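Cytosolic phospholipase A2 delta (Homo sapiens, PDB 5IZ5) is a calcium-dependent phospholipase A2 that hydrolyses glycerophospholipids at the sn-2 position, releasing a fatty acid, with a preference for linoleic acid there. Local coordinates at residues B[423-428]-B[602-607]; B[448-453]-B[519-524]; B[462-467]-B[487-492]; B[504-509]-B[607-612]. The protein carries 3 engineered substitutions. All blocks are in the same frame, centred on the assembly; numbering follows the deposited sequence.

Contact 1: B[423-428]-B[602-607]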
loop_
_atom_site.group_PDB
_atom_site.type_symbol
_atom_site.label_atom_id
_atom_site.label_comp_id
_atom_site.label_asym_id
_atom_site.label_seq_id
_atom_site.Cartn_x
_atom_site.Cartn_y
_atom_site.Cartn_z
ATOM N N GLY B 423 18.953 0.343 10.222
ATOM C CA GLY B 423 17.837 1.208 10.568
ATOM C C GLY B 423 16.491 0.702 10.087
ATOM O O GLY B 423 15.493 1.405 10.232
ATOM N N HIS B 424 16.454 -0.499 9.510
ATOM C CA HIS B 424 15.191 -1.132 9.162
ATOM C C HIS B 424 14.509 -1.626 10.429
ATOM O O HIS B 424 15.183 -2.054 11.368
ATOM C CB HIS B 424 15.390 -2.328 8.225
ATOM C CG HIS B 424 15.893 -1.956 6.870
ATOM N ND1 HIS B 424 17.196 -2.165 6.481
ATOM C CD2 HIS B 424 15.271 -1.385 5.812
ATOM C CE1 HIS B 424 17.357 -1.744 5.241
ATOM N NE2 HIS B 424 16.204 -1.267 4.811
ATOM N N PRO B 425 13.168 -1.587 10.456
ATOM C CA PRO B 425 12.463 -2.217 11.561
ATOM C C PRO B 425 12.517 -3.736 11.412
ATOM O O PRO B 425 12.822 -4.240 10.334
ATOM C CB PRO B 425 11.036 -1.710 11.391
ATOM C CG PRO B 425 10.884 -1.519 9.916
ATOM C CD PRO B 425 12.245 -1.123 9.401
ATOM N N THR B 426 12.265 -4.452 12.499
ATOM C CA THR B 426 12.200 -5.907 12.488
ATOM C C THR B 426 10.782 -6.366 12.809
ATOM O O THR B 426 10.276 -6.103 13.900
ATOM C CB THR B 426 13.201 -6.466 13.501
ATOM O OG1 THR B 426 14.460 -5.818 13.299
ATOM C CG2 THR B 426 13.371 -7.967 13.333
ATOM N N THR B 427 10.127 -7.023 11.849
ATOM C CA THR B 427 8.777 -7.499 12.055
ATOM C C THR B 427 8.648 -8.953 11.620
ATOM O O THR B 427 9.594 -9.550 11.088
ATOM C CB THR B 427 7.763 -6.657 11.264
ATOM O OG1 THR B 427 7.884 -6.956 9.872
ATOM C CG2 THR B 427 7.978 -5.168 11.475
ATOM N N PHE B 428 7.467 -9.520 11.851
ATOM C CA PHE B 428 7.158 -10.884 11.415
ATOM C C PHE B 428 7.346 -11.029 9.903
ATOM O O PHE B 428 7.777 -12.074 9.425
ATOM C CB PHE B 428 5.710 -11.248 11.774
ATOM C CG PHE B 428 5.539 -11.849 13.141
ATOM C CD1 PHE B 428 5.728 -11.056 14.257
ATOM C CD2 PHE B 428 5.143 -13.177 13.320
ATOM C CE1 PHE B 428 5.568 -11.565 15.533
ATOM C CE2 PHE B 428 4.975 -13.693 14.598
ATOM C CZ PHE B 428 5.187 -12.883 15.705
ATOM N N LEU B 602 3.125 -7.498 13.344
ATOM C CA LEU B 602 2.862 -8.499 12.333
ATOM C C LEU B 602 3.284 -8.014 10.952
ATOM O O LEU B 602 3.780 -8.798 10.141
ATOM C CB LEU B 602 1.367 -8.829 12.301
ATOM C CG LEU B 602 0.877 -9.868 13.311
ATOM C CD1 LEU B 602 -0.641 -9.972 13.240
ATOM C CD2 LEU B 602 1.545 -11.224 13.120
ATOM N N HIS B 603 3.070 -6.724 10.710
ATOM C CA HIS B 603 3.155 -6.128 9.386
ATOM C C HIS B 603 4.357 -5.208 9.230
ATOM O O HIS B 603 4.843 -4.636 10.203
ATOM C CB HIS B 603 1.871 -5.357 9.117
ATOM C CG HIS B 603 0.639 -6.169 9.350
ATOM N ND1 HIS B 603 0.521 -7.478 8.934
ATOM C CD2 HIS B 603 -0.526 -5.862 9.964
ATOM C CE1 HIS B 603 -0.665 -7.943 9.282
ATOM N NE2 HIS B 603 -1.320 -6.981 9.904
ATOM N N GLN B 604 4.836 -5.079 7.995
ATOM C CA GLN B 604 5.940 -4.171 7.678
ATOM C C GLN B 604 5.540 -2.728 8.014
ATOM O O GLN B 604 4.374 -2.346 7.885
ATOM C CB GLN B 604 6.344 -4.314 6.197
ATOM C CG GLN B 604 7.655 -3.673 5.812
ATOM C CD GLN B 604 8.827 -4.448 6.355
ATOM O OE1 GLN B 604 9.169 -4.316 7.530
ATOM N NE2 GLN B 604 9.443 -5.274 5.512
ATOM N N ARG B 605 6.494 -1.942 8.492
ATOM C CA ARG B 605 6.247 -0.523 8.748
ATOM C C ARG B 605 6.911 0.363 7.692
ATOM O O ARG B 605 7.853 1.112 7.957
ATOM C CB ARG B 605 6.666 -0.158 10.173
ATOM C CG ARG B 605 5.672 -0.697 11.185
ATOM C CD ARG B 605 6.132 -0.516 12.616
ATOM N NE ARG B 605 5.087 -0.895 13.569
ATOM C CZ ARG B 605 5.133 -0.642 14.876
ATOM N NH1 ARG B 605 6.177 -0.012 15.407
ATOM N NH2 ARG B 605 4.131 -1.026 15.662
ATOM N N SER B 606 6.362 0.294 6.490
ATOM C CA SER B 606 6.981 0.919 5.333
ATOM C C SER B 606 6.846 2.431 5.380
ATOM O O SER B 606 5.771 2.944 5.669
ATOM C CB SER B 606 6.353 0.398 4.051
ATOM O OG SER B 606 6.638 -0.980 3.899
ATOM N N PRO B 607 7.944 3.150 5.108
ATOM C CA PRO B 607 7.837 4.597 4.987
ATOM C C PRO B 607 6.813 4.988 3.932
ATOM O O PRO B 607 6.757 4.365 2.871
ATOM C CB PRO B 607 9.248 5.012 4.552
ATOM C CG PRO B 607 10.133 3.958 5.124
ATOM C CD PRO B 607 9.339 2.689 4.985
#
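T427 is the N-cap and F428 the first residue of helix 428-441, and there they meet the loop residues L602, H603 and Q604. The two segments run roughly antiparallel, 155° apart, without a hydrogen bond between them. F428 lays one ring face against L602: CD2 of the leucine stands 4.2 Å from the F428 ring centroid, close to the normal, a CH-pi contact. The CB of F428 also touches L602 O at 3.5 Å. T427 turns its methyl to the opposing backbone, with CG2 3.4 Å from H603 O. Its OG1 lies between N and the carbonyl carbon (chi1 72°). Q604 bends at chi2 and crosses T427 at about a right angle. Its OE1 lies 3.8 Å from T427 OG1 and 4.1 Å from P425 CG, while its NE2 binds D430. That same carboxylate accepts T427 N, so it ties the loop to the cap. Next to the contact the H603 ring meets Y654 edge-to-face, and the H603 side chain lies about 7 Å from that of D651, probably the proton acceptor. The T427 hydroxyl caps V429 N only weakly, whereas D430 bonding back to T427 N matches one half of a capping box.

Contact 2: B[448-453]-B[519-524]; sequences KLSGQR and IPEPRI
The backbones come closest where K448 and I524 bring their CA atoms within 4.8 Å, just before the 3-10 segment 450-453. E521 reaches across fully extended, its CG opposite the backbone N (chi1 -176°), and its carboxylate grips S450 twice. OE2 accepts S450 N at 3.0 Å with an N-H...O angle of 157°. OE1 takes the S450 hydroxyl, a short OG to OE1 bond of 2.5 Å. Both oxygens use their syn lone pairs, which fixes the rotation of the carboxylate at the start of the 3-10 turn. The join ties the link between helix 428-441 and strand 463-471 to the loop after strand 514-517, within the lysophospholipase-type catalytic domain. K448 slides past E521 in the opposite direction, its CB 3.6 Å from E521 OE2 and its CG 3.6 Å from P522 O, while NZ pairs with D446. A water accepts from L449 N at 2.9 Å and donates to P522 O at 2.8 Å, bridging the two backbones. I524 CD1 also presses on Q452 NE2, 3.3 Å away, the two side chains crossing at about a right angle; Q452 OE1 binds the hydroxyl of Y466.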
loop_
_atom_site.group_PDB
_atom_site.type_symbol
_atom_site.label_atom_id
_atom_site.label_comp_id
_atom_site.label_asym_id
_atom_site.label_seq_id
_atom_site.Cartn_x
_atom_site.Cartn_y
_atom_site.Cartn_z
ATOM N N LYS B 448 14.899 -8.398 -8.000
ATOM C CA LYS B 448 14.097 -7.290 -7.497
ATOM C C LYS B 448 12.955 -6.978 -8.438
ATOM O O LYS B 448 13.035 -7.254 -9.633
ATOM C CB LYS B 448 14.978 -6.060 -7.311
ATOM C CG LYS B 448 16.152 -6.300 -6.372
ATOM C CD LYS B 448 16.982 -5.043 -6.175
ATOM C CE LYS B 448 18.322 -5.275 -5.501
ATOM N NZ LYS B 448 18.415 -6.523 -4.699
ATOM N N LEU B 449 11.896 -6.385 -7.895
ATOM C CA LEU B 449 10.729 -6.027 -8.685
ATOM C C LEU B 449 11.098 -5.153 -9.885
ATOM O O LEU B 449 10.556 -5.337 -10.970
ATOM C CB LEU B 449 9.680 -5.319 -7.820
ATOM C CG LEU B 449 8.417 -4.812 -8.529
ATOM C CD1 LEU B 449 7.743 -5.908 -9.341
ATOM C CD2 LEU B 449 7.443 -4.238 -7.510
ATOM N N SER B 450 12.011 -4.207 -9.687
ATOM C CA SER B 450 12.449 -3.324 -10.768
ATOM C C SER B 450 13.102 -4.099 -11.916
ATOM O O SER B 450 12.991 -3.697 -13.065
ATOM C CB SER B 450 13.425 -2.269 -10.242
ATOM O OG SER B 450 14.600 -2.863 -9.733
ATOM N N GLY B 451 13.774 -5.199 -11.590
ATOM C CA GLY B 451 14.391 -6.075 -12.584
ATOM C C GLY B 451 13.408 -6.765 -13.513
ATOM O O GLY B 451 13.793 -7.247 -14.584
ATOM N N GLN B 452 12.132 -6.796 -13.118
ATOM C CA GLN B 452 11.074 -7.371 -13.945
ATOM C C GLN B 452 10.737 -6.525 -15.178
ATOM O O GLN B 452 10.079 -7.011 -16.092
ATOM C CB GLN B 452 9.806 -7.603 -13.115
ATOM C CG GLN B 452 10.001 -8.589 -11.972
ATOM C CD GLN B 452 8.708 -8.963 -11.271
ATOM O OE1 GLN B 452 7.614 -8.567 -11.678
ATOM N NE2 GLN B 452 8.830 -9.734 -10.204
ATOM N N ARG B 453 11.180 -5.269 -15.207
ATOM C CA ARG B 453 11.037 -4.440 -16.407
ATOM C C ARG B 453 11.691 -5.076 -17.639
ATOM O O ARG B 453 11.216 -4.880 -18.756
ATOM C CB ARG B 453 11.601 -3.035 -16.172
ATOM C CG ARG B 453 10.727 -2.197 -15.248
ATOM C CD ARG B 453 11.055 -0.717 -15.312
ATOM N NE ARG B 453 12.362 -0.416 -14.733
ATOM C CZ ARG B 453 12.583 -0.011 -13.480
ATOM N NH1 ARG B 453 11.583 0.142 -12.613
ATOM N NH2 ARG B 453 13.831 0.236 -13.091
ATOM N N ILE B 519 16.541 4.470 0.201
ATOM C CA ILE B 519 16.829 3.189 0.835
ATOM C C ILE B 519 16.963 2.173 -0.293
ATOM O O ILE B 519 16.155 2.180 -1.213
ATOM C CB ILE B 519 15.686 2.760 1.783
ATOM C CG1 ILE B 519 15.360 3.868 2.791
ATOM C CG2 ILE B 519 16.032 1.467 2.514
ATOM C CD1 ILE B 519 16.483 4.216 3.737
ATOM N N PRO B 520 17.974 1.291 -0.235
ATOM C CA PRO B 520 18.117 0.312 -1.321
ATOM C C PRO B 520 16.861 -0.544 -1.537
ATOM O O PRO B 520 16.235 -0.973 -0.566
ATOM C CB PRO B 520 19.278 -0.569 -0.856
ATOM C CG PRO B 520 20.044 0.272 0.107
ATOM C CD PRO B 520 19.040 1.164 0.776
ATOM N N GLU B 521 16.498 -0.771 -2.798
ATOM C CA GLU B 521 15.359 -1.625 -3.131
ATOM C C GLU B 521 15.597 -3.013 -2.558
ATOM O O GLU B 521 16.672 -3.569 -2.724
ATOM C CB GLU B 521 15.163 -1.727 -4.646
ATOM C CG GLU B 521 13.922 -2.518 -5.055
ATOM C CD GLU B 521 13.745 -2.645 -6.559
ATOM O OE1 GLU B 521 14.622 -2.179 -7.316
ATOM O OE2 GLU B 521 12.722 -3.220 -6.990
ATOM N N PRO B 522 14.599 -3.574 -1.865
ATOM C CA PRO B 522 14.833 -4.892 -1.296
ATOM C C PRO B 522 14.747 -6.026 -2.312
ATOM O O PRO B 522 14.211 -5.867 -3.401
ATOM C CB PRO B 522 13.712 -5.035 -0.276
ATOM C CG PRO B 522 12.614 -4.194 -0.818
ATOM C CD PRO B 522 13.291 -3.028 -1.474
ATOM N N ARG B 523 15.308 -7.153 -1.911
ATOM C CA ARG B 523 15.144 -8.438 -2.565
ATOM C C ARG B 523 13.644 -8.755 -2.677
ATOM O O ARG B 523 12.869 -8.380 -1.798
ATOM C CB ARG B 523 15.836 -9.490 -1.690
ATOM C CG ARG B 523 16.603 -10.541 -2.431
ATOM C CD ARG B 523 17.776 -11.068 -1.622
ATOM N NE ARG B 523 17.390 -11.830 -0.426
ATOM C CZ ARG B 523 17.701 -11.509 0.836
ATOM N NH1 ARG B 523 18.386 -10.405 1.129
ATOM N NH2 ARG B 523 17.317 -12.301 1.829
ATOM N N ILE B 524 13.236 -9.451 -3.740
ATOM C CA ILE B 524 11.808 -9.666 -4.000
ATOM C C ILE B 524 11.083 -10.483 -2.922
ATOM O O ILE B 524 9.883 -10.293 -2.722
ATOM C CB ILE B 524 11.520 -10.261 -5.409
ATOM C CG1 ILE B 524 10.013 -10.179 -5.698
ATOM C CG2 ILE B 524 12.019 -11.692 -5.523
ATOM C CD1 ILE B 524 9.657 -9.489 -6.985
HETATM O O HOH W 1 11.878 -6.059 -5.022
#

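Contact 3: B[462-467]-B[487-492]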
loop_
_atom_site.group_PDB
_atom_site.type_symbol
_atom_site.label_atom_id
_atom_site.label_comp_id
_atom_site.label_asym_id
_atom_site.label_seq_id
_atom_site.Cartn_x
_atom_site.Cartn_y
_atom_site.Cartn_z
ATOM N N PRO B 462 3.042 -10.574 -20.326
ATOM C CA PRO B 462 2.034 -9.635 -19.805
ATOM C C PRO B 462 2.595 -8.756 -18.680
ATOM O O PRO B 462 3.588 -9.125 -18.053
ATOM C CB PRO B 462 0.929 -10.553 -19.257
ATOM C CG PRO B 462 1.251 -11.929 -19.740
ATOM C CD PRO B 462 2.729 -11.967 -19.973
ATOM N N LEU B 463 1.971 -7.610 -18.437
ATOM C CA LEU B 463 2.348 -6.754 -17.307
ATOM C C LEU B 463 1.838 -7.388 -16.000
ATOM O O LEU B 463 0.632 -7.597 -15.855
ATOM C CB LEU B 463 1.757 -5.352 -17.453
ATOM C CG LEU B 463 2.063 -4.390 -16.294
ATOM C CD1 LEU B 463 3.500 -3.911 -16.355
ATOM C CD2 LEU B 463 1.133 -3.197 -16.304
ATOM N N PRO B 464 2.746 -7.688 -15.055
ATOM C CA PRO B 464 2.341 -8.275 -13.782
ATOM C C PRO B 464 1.922 -7.220 -12.760
ATOM O O PRO B 464 2.605 -6.207 -12.591
ATOM C CB PRO B 464 3.601 -8.996 -13.324
ATOM C CG PRO B 464 4.709 -8.170 -13.864
ATOM C CD PRO B 464 4.206 -7.524 -15.129
ATOM N N LEU B 465 0.801 -7.464 -12.090
ATOM C CA LEU B 465 0.249 -6.541 -11.104
ATOM C C LEU B 465 0.033 -7.272 -9.775
ATOM O O LEU B 465 -0.752 -8.222 -9.695
ATOM C CB LEU B 465 -1.064 -5.956 -11.619
ATOM C CG LEU B 465 -0.913 -5.092 -12.885
ATOM C CD1 LEU B 465 -2.215 -4.990 -13.664
ATOM C CD2 LEU B 465 -0.387 -3.706 -12.539
ATOM N N TYR B 466 0.744 -6.836 -8.741
ATOM C CA TYR B 466 0.677 -7.462 -7.430
ATOM C C TYR B 466 -0.051 -6.502 -6.489
ATOM O O TYR B 466 0.237 -5.296 -6.488
ATOM C CB TYR B 466 2.079 -7.736 -6.884
ATOM C CG TYR B 466 3.077 -8.407 -7.827
ATOM C CD1 TYR B 466 3.414 -9.750 -7.677
ATOM C CD2 TYR B 466 3.725 -7.683 -8.826
ATOM C CE1 TYR B 466 4.344 -10.366 -8.504
ATOM C CE2 TYR B 466 4.657 -8.293 -9.667
ATOM C CZ TYR B 466 4.967 -9.632 -9.500
ATOM O OH TYR B 466 5.897 -10.254 -10.313
ATOM N N LEU B 467 -0.982 -7.022 -5.685
ATOM C CA LEU B 467 -1.810 -6.153 -4.824
ATOM C C LEU B 467 -1.604 -6.367 -3.326
ATOM O O LEU B 467 -1.321 -7.481 -2.863
ATOM C CB LEU B 467 -3.303 -6.321 -5.132
ATOM C CG LEU B 467 -4.120 -5.298 -5.935
ATOM C CD1 LEU B 467 -3.319 -4.189 -6.588
ATOM C CD2 LEU B 467 -4.957 -6.029 -6.970
ATOM N N PHE B 487 1.300 -2.899 -7.062
ATOM C CA PHE B 487 2.719 -3.001 -7.422
ATOM C C PHE B 487 2.874 -3.515 -8.854
ATOM O O PHE B 487 2.251 -4.515 -9.232
ATOM C CB PHE B 487 3.457 -3.993 -6.513
ATOM C CG PHE B 487 3.534 -3.576 -5.070
ATOM C CD1 PHE B 487 4.758 -3.271 -4.492
ATOM C CD2 PHE B 487 2.387 -3.503 -4.282
ATOM C CE1 PHE B 487 4.840 -2.897 -3.157
ATOM C CE2 PHE B 487 2.459 -3.129 -2.942
ATOM C CZ PHE B 487 3.685 -2.824 -2.380
ATOM N N SER B 488 3.721 -2.847 -9.636
ATOM C CA SER B 488 4.150 -3.360 -10.941
ATOM C C SER B 488 5.634 -3.055 -11.140
ATOM O O SER B 488 6.211 -2.285 -10.370
ATOM C CB SER B 488 3.333 -2.728 -12.072
ATOM O OG SER B 488 3.931 -1.527 -12.527
ATOM N N PRO B 489 6.256 -3.640 -12.183
ATOM C CA PRO B 489 7.655 -3.315 -12.466
ATOM C C PRO B 489 7.900 -1.846 -12.815
ATOM O O PRO B 489 9.032 -1.381 -12.695
ATOM C CB PRO B 489 7.990 -4.210 -13.666
ATOM C CG PRO B 489 6.994 -5.320 -13.603
ATOM C CD PRO B 489 5.744 -4.661 -13.111
ATOM N N TYR B 490 6.858 -1.131 -13.233
ATOM C CA TYR B 490 6.961 0.289 -13.555
ATOM C C TYR B 490 6.614 1.219 -12.396
ATOM O O TYR B 490 7.249 2.263 -12.241
ATOM C CB TYR B 490 6.079 0.640 -14.763
ATOM C CG TYR B 490 6.447 -0.100 -16.029
ATOM C CD1 TYR B 490 7.767 -0.154 -16.470
ATOM C CD2 TYR B 490 5.474 -0.734 -16.797
ATOM C CE1 TYR B 490 8.107 -0.822 -17.629
ATOM C CE2 TYR B 490 5.808 -1.416 -17.956
ATOM C CZ TYR B 490 7.124 -1.455 -18.367
ATOM O OH TYR B 490 7.467 -2.120 -19.514
ATOM N N GLU B 491 5.605 0.880 -11.598
ATOM C CA GLU B 491 5.252 1.746 -10.483
ATOM C C GLU B 491 4.434 1.082 -9.379
ATOM O O GLU B 491 3.744 0.078 -9.596
ATOM C CB GLU B 491 4.543 3.017 -10.975
ATOM C CG GLU B 491 3.352 2.789 -11.880
ATOM C CD GLU B 491 2.606 4.069 -12.229
ATOM O OE1 GLU B 491 3.185 5.170 -12.130
ATOM O OE2 GLU B 491 1.425 3.971 -12.614
ATOM N N VAL B 492 4.553 1.677 -8.194
ATOM C CA VAL B 492 3.903 1.225 -6.980
ATOM C C VAL B 492 3.141 2.416 -6.421
ATOM O O VAL B 492 3.703 3.507 -6.285
ATOM C CB VAL B 492 4.942 0.762 -5.941
ATOM C CG1 VAL B 492 4.260 0.351 -4.649
ATOM C CG2 VAL B 492 5.784 -0.388 -6.489
#
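Y466 and F487 form an antiparallel hydrogen-bonded pair in the mixed central sheet of the phospholipase catalytic domain, where strand 463-471 meets the end of strand 482-487. Y466 N donates to F487 O at 2.8 Å, almost straight at 172° and in the carbonyl plane. F487 N returns a bond of 2.7 Å to Y466 O, arriving close to the line of the carbonyl. F487 O takes a further CA-H...O contact from L465 CA at 3.4 Å. Both side chains rise on the same face of the sheet. With CG beside the backbone N (chi1 -48°), the Y466 ring brings its edge to the opposite carbonyl, CD2 lying 3.5 Å from F487 O. W531 joins them, stacked on Y466 and edge-to-face with F487, while V492 CG1 lies over one face of the F487 ring, toward its rim. Past the pair, prolines replace N-H donors and packing takes over: P464 CG meets P489 CG at 3.7 Å. L463 CD1 rests obliquely on Y490, 3.8 Å from CE2. S488 OG accepts Y490 N and, at 3.1 Å, E491 N, an ST turn and ST motif that reverse the chain toward strand 492-494. Strand 463-471 also pairs with strand 360-363, which leads to the nucleophile S365; the Y466 side chain is about 10 Å from that of S365. Two backbone bonds thus set the register, and with the buried serine hydroxyl taking the N-H groups of Y490 and E491, the turn supplies its own acceptor.

Contact 4: B[504-509]-B[607-612]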
loop_
_atom_site.group_PDB
_atom_site.type_symbol
_atom_site.label_atom_id
_atom_site.label_comp_id
_atom_site.label_asym_id
_atom_site.label_seq_id
_atom_site.Cartn_x
_atom_site.Cartn_y
_atom_site.Cartn_z
ATOM N N GLU B 504 11.739 0.748 -7.392
ATOM C CA GLU B 504 13.066 0.911 -6.786
ATOM C C GLU B 504 13.062 1.944 -5.661
ATOM O O GLU B 504 13.896 1.879 -4.773
ATOM C CB GLU B 504 14.157 1.225 -7.833
ATOM C CG GLU B 504 13.907 2.437 -8.714
ATOM C CD GLU B 504 13.244 2.068 -10.026
ATOM O OE1 GLU B 504 12.185 1.381 -10.034
ATOM O OE2 GLU B 504 13.799 2.480 -11.058
ATOM N N LEU B 505 12.099 2.859 -5.664
ATOM C CA LEU B 505 11.986 3.857 -4.607
ATOM C C LEU B 505 10.978 3.516 -3.499
ATOM O O LEU B 505 10.884 4.243 -2.512
ATOM C CB LEU B 505 11.640 5.215 -5.223
ATOM C CG LEU B 505 12.696 5.814 -6.158
ATOM C CD1 LEU B 505 12.266 7.209 -6.574
ATOM C CD2 LEU B 505 14.076 5.864 -5.508
ATOM N N PHE B 506 10.229 2.424 -3.651
ATOM C CA PHE B 506 9.275 2.013 -2.623
ATOM C C PHE B 506 10.024 1.534 -1.387
ATOM O O PHE B 506 10.844 0.617 -1.462
ATOM C CB PHE B 506 8.338 0.905 -3.107
ATOM C CG PHE B 506 7.518 0.318 -2.006
ATOM C CD1 PHE B 506 6.414 0.998 -1.516
ATOM C CD2 PHE B 506 7.878 -0.887 -1.426
ATOM C CE1 PHE B 506 5.665 0.478 -0.479
ATOM C CE2 PHE B 506 7.135 -1.414 -0.393
ATOM C CZ PHE B 506 6.032 -0.731 0.081
ATOM N N GLY B 507 9.718 2.152 -0.253
ATOM C CA GLY B 507 10.454 1.911 0.979
ATOM C C GLY B 507 11.427 3.030 1.316
ATOM O O GLY B 507 12.012 3.031 2.397
ATOM N N SER B 508 11.610 3.977 0.396
ATOM C CA SER B 508 12.442 5.151 0.669
ATOM C C SER B 508 11.624 6.191 1.401
ATOM O O SER B 508 10.402 6.085 1.481
ATOM C CB SER B 508 13.031 5.734 -0.623
ATOM O OG SER B 508 14.008 4.862 -1.170
ATOM N N GLU B 509 12.302 7.197 1.936
ATOM C CA GLU B 509 11.650 8.239 2.719
ATOM C C GLU B 509 11.389 9.462 1.854
ATOM O O GLU B 509 12.250 9.886 1.086
ATOM C CB GLU B 509 12.509 8.605 3.932
ATOM C CG GLU B 509 12.574 7.483 4.960
ATOM C CD GLU B 509 13.619 7.699 6.038
ATOM O OE1 GLU B 509 14.238 8.784 6.084
ATOM O OE2 GLU B 509 13.826 6.758 6.835
ATOM N N PRO B 607 7.944 3.150 5.108
ATOM C CA PRO B 607 7.837 4.597 4.987
ATOM C C PRO B 607 6.813 4.988 3.932
ATOM O O PRO B 607 6.757 4.365 2.871
ATOM C CB PRO B 607 9.248 5.012 4.552
ATOM C CG PRO B 607 10.133 3.958 5.124
ATOM C CD PRO B 607 9.339 2.689 4.985
ATOM N N ASN B 608 6.005 5.992 4.241
ATOM C CA ASN B 608 4.946 6.420 3.350
ATOM C C ASN B 608 5.448 7.419 2.309
ATOM O O ASN B 608 5.766 8.558 2.641
ATOM C CB ASN B 608 3.825 7.052 4.169
ATOM C CG ASN B 608 2.662 7.503 3.311
ATOM O OD1 ASN B 608 2.562 7.151 2.130
ATOM N ND2 ASN B 608 1.752 8.245 3.909
ATOM N N PHE B 609 5.492 6.997 1.048
ATOM C CA PHE B 609 5.920 7.885 -0.037
ATOM C C PHE B 609 4.990 9.088 -0.262
ATOM O O PHE B 609 5.370 10.047 -0.921
ATOM C CB PHE B 609 6.177 7.110 -1.350
ATOM C CG PHE B 609 5.031 6.248 -1.814
ATOM C CD1 PHE B 609 4.017 6.772 -2.600
ATOM C CD2 PHE B 609 5.000 4.894 -1.508
ATOM C CE1 PHE B 609 2.975 5.965 -3.043
ATOM C CE2 PHE B 609 3.956 4.091 -1.941
ATOM C CZ PHE B 609 2.947 4.628 -2.709
ATOM N N LEU B 610 3.782 9.042 0.297
ATOM C CA LEU B 610 2.877 10.183 0.253
ATOM C C LEU B 610 3.110 11.219 1.362
ATOM O O LEU B 610 2.436 12.253 1.372
ATOM C CB LEU B 610 1.423 9.699 0.342
ATOM C CG LEU B 610 0.958 8.671 -0.691
ATOM C CD1 LEU B 610 -0.535 8.425 -0.543
ATOM C CD2 LEU B 610 1.278 9.119 -2.111
ATOM N N GLN B 611 4.041 10.954 2.281
ATOM C CA GLN B 611 4.197 11.789 3.480
ATOM C C GLN B 611 4.257 13.291 3.187
ATOM O O GLN B 611 5.014 13.745 2.331
ATOM C CB GLN B 611 5.442 11.391 4.282
ATOM C CG GLN B 611 5.588 12.191 5.575
ATOM C CD GLN B 611 6.732 11.733 6.468
ATOM O OE1 GLN B 611 7.538 10.876 6.106
ATOM N NE2 GLN B 611 6.818 12.333 7.639
ATOM N N GLY B 612 3.434 14.054 3.892
ATOM C CA GLY B 612 3.470 15.506 3.795
ATOM C C GLY B 612 2.603 16.099 2.703
ATOM O O GLY B 612 2.248 17.272 2.778
HETATM O O HOH W 2 8.339 4.411 0.497
#
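P607 packs its ring against the backbone of G507 and S508: CG lies 3.4 Å from G507 O and CB 3.5 Å from S508 O, with E509 CG touching CB beside them. No direct hydrogen bond spans the segments, but one water bridges them. It accepts G507 N at 2.8 Å and donates to S508 O, also at 2.8 Å, and to P607 O at 2.9 Å, so three backbone groups share it. The same water lies in the plane of the F609 ring, at its edge. F609 CE2 approaches the edge of the F506 ring in its plane, 4.0 Å from F506 CD1. The F506 side chain, with CG opposite the backbone N (chi1 170°), brings CD1 to the F609 ring. The contact joins the loop between strands 499-501 and 509-511 to the loop that leads to strand 614-615, and two beta turns present these groups. A type II turn from L505 to S508, closed by S508 N to L505 O at 3.0 Å, carries G507 at its positive-phi position. A type I turn from N608 to Q611 carries F609, and within it N608 OD1 accepts L610 N at 2.9 Å, an Asx turn whose donor sits well above the amide plane. In the next shell F506 is edge-to-face with F487, and F609 touches V501 and F510 on the strands. S508 OG binds I519 N, E509 pairs with R517, and N608 ND2 holds E644 O.

Overall arrangement
All four contacts lie in the PLA2c catalytic region. Contact 1 joins segments 423-428 and 602-607, and contacts 2 and 3 fall in the chain between them, contact 3 inside the span of contact 2. Contact 4 alternates with contacts 1 and 2 and continues contact 1 through the shared P607. Centres of contacts 2 and 3 are about 12 Å apart, of 1 and 4 about 13 Å, and of 1 and 3 about 22 Å. R453 connects contact 2 to contacts 3 and 4, binding P489 O and E504. Contacts 3 and 4 also pack together through V492. The loops around strands 463-471 and 482-487 are thereby cross-linked to the later 602-612 loop, with H603 of contact 1 near the probable proton acceptor D651.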